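Local coordinates for putative transcriptional regulator, LysR family (Vibrio parahaemolyticus, PDB 3OXN), which probably acts as a DNA-binding transcription factor of the LysR family, of which this chain is the putative effector-sensing (LysR substrate-binding) domain, at residues Q19-A24 / P206-L211; A69-C74 / W210-V215. All blocks are in the same frame, centred on the assembly; numbering follows the deposited sequence.

Contact 1 (Q19-A24 / P206-L211); sequences QTFTIA and PAQEWL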
loop_
_atom_site.group_PDB
_atom_site.type_symbol
_atom_site.label_atom_id
_atom_site.label_comp_id
_atom_site.label_asym_id
_atom_site.label_seq_id
_atom_site.Cartn_x
_atom_site.Cartn_y
_atom_site.Cartn_z
ATOM N N GLN A 19 3.721 10.468 -22.715
ATOM C CA GLN A 19 4.207 11.143 -21.536
ATOM C C GLN A 19 3.849 10.360 -20.293
ATOM O O GLN A 19 2.831 9.690 -20.239
ATOM C CB GLN A 19 3.558 12.516 -21.482
ATOM C CG GLN A 19 3.582 13.180 -20.129
ATOM C CD GLN A 19 3.026 14.577 -20.208
ATOM O OE1 GLN A 19 2.859 15.131 -21.306
ATOM N NE2 GLN A 19 2.740 15.165 -19.050
ATOM N N THR A 20 4.690 10.442 -19.279
ATOM C CA THR A 20 4.366 9.769 -18.023
ATOM C C THR A 20 3.744 10.709 -16.967
ATOM O O THR A 20 4.079 11.888 -16.862
ATOM C CB THR A 20 5.563 8.976 -17.452
ATOM O OG1 THR A 20 5.574 9.116 -16.031
ATOM C CG2 THR A 20 6.870 9.493 -18.020
ATOM N N PHE A 21 2.810 10.175 -16.199
ATOM C CA PHE A 21 2.117 10.975 -15.217
ATOM C C PHE A 21 2.481 10.453 -13.848
ATOM O O PHE A 21 2.499 9.243 -13.618
ATOM C CB PHE A 21 0.602 10.910 -15.440
ATOM C CG PHE A 21 0.177 11.334 -16.827
ATOM C CD1 PHE A 21 0.261 10.451 -17.895
ATOM C CD2 PHE A 21 -0.283 12.614 -17.062
ATOM C CE1 PHE A 21 -0.102 10.837 -19.163
ATOM C CE2 PHE A 21 -0.650 13.001 -18.334
ATOM C CZ PHE A 21 -0.557 12.104 -19.386
ATOM N N THR A 22 2.814 11.377 -12.956
ATOM C CA THR A 22 3.031 11.061 -11.564
ATOM C C THR A 22 1.746 11.355 -10.806
ATOM O O THR A 22 1.261 12.483 -10.801
ATOM C CB THR A 22 4.145 11.927 -10.982
ATOM O OG1 THR A 22 5.313 11.780 -11.791
ATOM C CG2 THR A 22 4.456 11.527 -9.541
ATOM N N ILE A 23 1.204 10.333 -10.166
ATOM C CA ILE A 23 0.054 10.499 -9.301
ATOM C C ILE A 23 0.441 10.146 -7.888
ATOM O O ILE A 23 0.764 8.997 -7.616
ATOM C CB ILE A 23 -1.059 9.533 -9.699
ATOM C CG1 ILE A 23 -1.389 9.693 -11.183
ATOM C CG2 ILE A 23 -2.282 9.761 -8.821
ATOM C CD1 ILE A 23 -1.973 11.037 -11.506
ATOM N N ALA A 24 0.419 11.118 -6.988
ATOM C CA ALA A 24 0.630 10.830 -5.567
ATOM C C ALA A 24 -0.693 10.379 -4.978
ATOM O O ALA A 24 -1.687 11.111 -5.031
ATOM C CB ALA A 24 1.151 12.062 -4.829
ATOM N N PRO A 206 -2.731 20.602 -21.562
ATOM C CA PRO A 206 -3.592 19.738 -22.387
ATOM C C PRO A 206 -3.611 18.285 -21.902
ATOM O O PRO A 206 -4.672 17.650 -21.931
ATOM C CB PRO A 206 -2.931 19.802 -23.764
ATOM C CG PRO A 206 -2.206 21.117 -23.780
ATOM C CD PRO A 206 -1.834 21.449 -22.372
ATOM N N ALA A 207 -2.454 17.774 -21.472
ATOM C CA ALA A 207 -2.335 16.392 -20.999
ATOM C C ALA A 207 -2.886 16.204 -19.582
ATOM O O ALA A 207 -3.544 15.205 -19.288
ATOM C CB ALA A 207 -0.880 15.935 -21.063
ATOM N N GLN A 208 -2.613 17.170 -18.710
ATOM C CA GLN A 208 -3.124 17.131 -17.348
ATOM C C GLN A 208 -4.633 17.394 -17.318
ATOM O O GLN A 208 -5.361 16.751 -16.562
ATOM C CB GLN A 208 -2.375 18.117 -16.439
ATOM C CG GLN A 208 -0.854 17.906 -16.347
ATOM C CD GLN A 208 -0.443 16.527 -15.806
ATOM O OE1 GLN A 208 -1.220 15.857 -15.123
ATOM N NE2 GLN A 208 0.790 16.109 -16.111
ATOM N N GLU A 209 -5.115 18.330 -18.133
ATOM C CA GLU A 209 -6.552 18.570 -18.194
ATOM C C GLU A 209 -7.204 17.297 -18.685
ATOM O O GLU A 209 -8.352 17.015 -18.364
ATOM C CB GLU A 209 -6.903 19.725 -19.129
ATOM C CG GLU A 209 -6.573 21.118 -18.621
ATOM C CD GLU A 209 -6.653 22.173 -19.734
ATOM O OE1 GLU A 209 -6.833 21.785 -20.912
ATOM O OE2 GLU A 209 -6.537 23.387 -19.432
ATOM N N TRP A 210 -6.469 16.516 -19.465
ATOM C CA TRP A 210 -7.018 15.274 -19.992
ATOM C C TRP A 210 -7.026 14.183 -18.927
ATOM O O TRP A 210 -8.044 13.533 -18.705
ATOM C CB TRP A 210 -6.253 14.807 -21.243
ATOM C CG TRP A 210 -6.586 13.393 -21.619
ATOM C CD1 TRP A 210 -7.631 12.982 -22.371
ATOM C CD2 TRP A 210 -5.889 12.207 -21.219
ATOM N NE1 TRP A 210 -7.634 11.613 -22.479
ATOM C CE2 TRP A 210 -6.569 11.109 -21.781
ATOM C CE3 TRP A 210 -4.745 11.961 -20.441
ATOM C CZ2 TRP A 210 -6.157 9.791 -21.602
ATOM C CZ3 TRP A 210 -4.329 10.647 -20.262
ATOM C CH2 TRP A 210 -5.032 9.580 -20.841
ATOM N N LEU A 211 -5.884 13.985 -18.273
ATOM C CA LEU A 211 -5.764 12.994 -17.200
ATOM C C LEU A 211 -6.866 13.180 -16.170
ATOM O O LEU A 211 -7.561 12.230 -15.815
ATOM C CB LEU A 211 -4.397 13.092 -16.497
ATOM C CG LEU A 211 -3.826 11.875 -15.744
ATOM C CD1 LEU A 211 -2.787 12.308 -14.732
ATOM C CD2 LEU A 211 -4.895 11.070 -15.048
#
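Phe21 and Leu211 meet because each first torsion throws its side chain into the gap between strand and helix. In Phe21, CG stands opposite the carbonyl carbon (chi1 -56°), which carries the ring out over the start of helix 206-227. Leu211 has its CG anti to its own backbone nitrogen (chi1 -157°). The two side chains slide past each other in opposite directions, with Leu211 CD1 lying obliquely 3.4 Å from Phe21 CD2. That same methyl has a second neighbour: the tip of Ile23 comes head-on, Ile23 CD1 to Leu211 CD1 being 3.6 Å. Farther out on the ring, Phe21 CE2 lies 4.0 Å from Ala207 CB, and Phe21 CZ is 4.1 Å from Trp210 CZ3, where the two side chains cross at about a right angle. Gln208, bent at its second torsion, sets its amide 72° from the ring plane; both amide atoms lie near Phe21 CD2, OE1 in plane at the edge, NE2 obliquely. Gln19, extended beyond CG, brings OE1 to 3.8 Å from Ala207 CB. Trp210 NE1 hydrogen-bonds to Glu44 OE1, outside the two segments. Here helix 206-227 packs on the five-stranded sheet of one lobe of the LysR substrate-binding domain. No hydrogen bond joins the two segments, and the fit depends on apolar side chains, with amides beside them.

Contact 2 (A69-C74 / W210-V215); sequences ADLAIC and WLRSVV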
loop_
_atom_site.group_PDB
_atom_site.type_symbol
_atom_site.label_atom_id
_atom_site.label_comp_id
_atom_site.label_asym_id
_atom_site.label_seq_id
_atom_site.Cartn_x
_atom_site.Cartn_y
_atom_site.Cartn_z
ATOM N N ALA A 69 4.982 15.648 -8.566
ATOM C CA ALA A 69 3.687 14.981 -8.612
ATOM C C ALA A 69 2.742 15.756 -9.533
ATOM O O ALA A 69 2.537 16.948 -9.351
ATOM C CB ALA A 69 3.105 14.862 -7.217
ATOM N N ASP A 70 2.187 15.084 -10.536
ATOM C CA ASP A 70 1.313 15.761 -11.490
ATOM C C ASP A 70 -0.059 16.040 -10.887
ATOM O O ASP A 70 -0.607 17.130 -11.042
ATOM C CB ASP A 70 1.185 14.964 -12.793
ATOM C CG ASP A 70 2.348 15.214 -13.741
ATOM O OD1 ASP A 70 2.912 16.335 -13.707
ATOM O OD2 ASP A 70 2.690 14.300 -14.528
ATOM N N LEU A 71 -0.580 15.050 -10.167
ATOM C CA LEU A 71 -1.903 15.100 -9.558
ATOM C C LEU A 71 -1.854 14.338 -8.233
ATOM O O LEU A 71 -1.113 13.361 -8.088
ATOM C CB LEU A 71 -2.911 14.427 -10.495
ATOM C CG LEU A 71 -4.377 14.298 -10.093
ATOM C CD1 LEU A 71 -5.055 15.652 -10.005
ATOM C CD2 LEU A 71 -5.088 13.410 -11.101
ATOM N N ALA A 72 -2.637 14.776 -7.260
ATOM C CA ALA A 72 -2.756 14.035 -6.015
ATOM C C ALA A 72 -4.205 13.594 -5.838
ATOM O O ALA A 72 -5.122 14.398 -6.029
ATOM C CB ALA A 72 -2.312 14.900 -4.852
ATOM N N ILE A 73 -4.424 12.325 -5.495
ATOM C CA ILE A 73 -5.772 11.890 -5.116
ATOM C C ILE A 73 -5.858 11.478 -3.633
ATOM O O ILE A 73 -5.257 10.478 -3.223
ATOM C CB ILE A 73 -6.284 10.742 -5.992
ATOM C CG1 ILE A 73 -6.189 11.121 -7.477
ATOM C CG2 ILE A 73 -7.713 10.369 -5.573
ATOM C CD1 ILE A 73 -6.420 9.954 -8.464
ATOM N N CYS A 74 -6.599 12.247 -2.838
ATOM C CA CYS A 74 -6.722 11.972 -1.419
ATOM C C CYS A 74 -7.822 12.795 -0.786
ATOM O O CYS A 74 -8.594 13.442 -1.465
ATOM C CB CYS A 74 -5.422 12.344 -0.721
ATOM S SG CYS A 74 -5.127 14.138 -0.637
ATOM N N TRP A 210 -6.469 16.516 -19.465
ATOM C CA TRP A 210 -7.018 15.274 -19.992
ATOM C C TRP A 210 -7.026 14.183 -18.927
ATOM O O TRP A 210 -8.044 13.533 -18.705
ATOM C CB TRP A 210 -6.253 14.807 -21.243
ATOM C CG TRP A 210 -6.586 13.393 -21.619
ATOM C CD1 TRP A 210 -7.631 12.982 -22.371
ATOM C CD2 TRP A 210 -5.889 12.207 -21.219
ATOM N NE1 TRP A 210 -7.634 11.613 -22.479
ATOM C CE2 TRP A 210 -6.569 11.109 -21.781
ATOM C CE3 TRP A 210 -4.745 11.961 -20.441
ATOM C CZ2 TRP A 210 -6.157 9.791 -21.602
ATOM C CZ3 TRP A 210 -4.329 10.647 -20.262
ATOM C CH2 TRP A 210 -5.032 9.580 -20.841
ATOM N N LEU A 211 -5.884 13.985 -18.273
ATOM C CA LEU A 211 -5.764 12.994 -17.200
ATOM C C LEU A 211 -6.866 13.180 -16.170
ATOM O O LEU A 211 -7.561 12.230 -15.815
ATOM C CB LEU A 211 -4.397 13.092 -16.497
ATOM C CG LEU A 211 -3.826 11.875 -15.744
ATOM C CD1 LEU A 211 -2.787 12.308 -14.732
ATOM C CD2 LEU A 211 -4.895 11.070 -15.048
ATOM N N ARG A 212 -7.012 14.407 -15.689
ATOM C CA ARG A 212 -7.984 14.691 -14.655
ATOM C C ARG A 212 -9.394 14.245 -15.050
ATOM O O ARG A 212 -10.103 13.600 -14.261
ATOM C CB ARG A 212 -7.946 16.166 -14.294
ATOM C CG ARG A 212 -6.625 16.567 -13.738
ATOM C CD ARG A 212 -6.752 17.776 -12.852
ATOM N NE ARG A 212 -6.873 18.998 -13.626
ATOM C CZ ARG A 212 -5.870 19.544 -14.300
ATOM N NH1 ARG A 212 -4.679 18.964 -14.295
ATOM N NH2 ARG A 212 -6.056 20.662 -14.982
ATOM N N SER A 213 -9.774 14.562 -16.285
ATOM C CA SER A 213 -11.100 14.228 -16.798
ATOM C C SER A 213 -11.363 12.723 -16.921
ATOM O O SER A 213 -12.482 12.256 -16.649
ATOM C CB SER A 213 -11.350 14.921 -18.141
ATOM O OG SER A 213 -10.168 14.921 -18.914
ATOM N N VAL A 214 -10.359 11.960 -17.348
ATOM C CA VAL A 214 -10.529 10.514 -17.396
ATOM C C VAL A 214 -10.680 9.972 -15.987
ATOM O O VAL A 214 -11.493 9.078 -15.741
ATOM C CB VAL A 214 -9.402 9.814 -18.148
ATOM C CG1 VAL A 214 -9.840 9.526 -19.578
ATOM C CG2 VAL A 214 -8.163 10.666 -18.144
ATOM N N VAL A 215 -9.912 10.543 -15.060
ATOM C CA VAL A 215 -10.074 10.255 -13.641
ATOM C C VAL A 215 -11.482 10.661 -13.212
ATOM O O VAL A 215 -12.198 9.902 -12.566
ATOM C CB VAL A 215 -9.009 11.013 -12.780
ATOM C CG1 VAL A 215 -9.340 10.943 -11.306
ATOM C CG2 VAL A 215 -7.609 10.465 -13.043
#
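Leu71 and Arg212 touch where the C-terminal helix 206-227 lies against the sheet of one lobe of the LysR substrate-binding domain, which has the type 2 periplasmic-binding-protein fold. The strand order in this sheet, 2-1-3-5-4, is that of the fold, and strand 71-74 sits at its middle; segment 71-74 makes an angle of 23° with helix segment 210-215. Arg212 can be followed outward. Its CB leaves the helix without touching strand 71-74; CG then approaches Leu71 CD1 at 4.2 Å, and CD comes closer to the same methyl, at 3.9 Å. A bend at the third torsion (chi3 -78°) turns the chain away from the leucine, and the guanidinium finds its partners elsewhere: NH1 hydrogen-bonds to Cys202 O, the charged group makes a cation-pi contact with Trp198, and NH2 has a long, weak ion pair with Glu203. The arginine thus packs by its aliphatic half and is held by its polar end. The other branch of Leu71 points between two helix residues one turn apart, CD2 standing 4.4 Å from Leu211 CD1 and 4.3 Å from Val215 CG2. Met196 of the adjacent strand 194-199 touches Leu71, Arg212 and Val215 and so borders this layer. Two residues along the strand, Ile73 and Val215 slide past each other in opposite directions, with Ile73 CD1 4.2 Å from Val215 CG1.

Overall arrangement
Both contacts press helix 206-227 onto one sheet, through neighbouring parallel strands: contact 1 uses strand 20-25 and the helix start, contact 2 uses strand 71-74 and an overlapping piece of the same helix, shifted four residues on. Their centres lie about 6 Å apart, and Leu211 packs in both. Contact 1 is partly buried and farther from the chain centre, about 20 Å against 15 Å (contact centre to chain centre), and two aromatic rings and two glutamines mix there; contact 2 is wholly buried, and its touching groups are aliphatic, with even the arginine giving its methylenes. Between the strands, Asp70 N to Thr22 O is 2.8 Å and Ala24 N to Leu71 O is 2.9 Å, both probable hydrogen bonds.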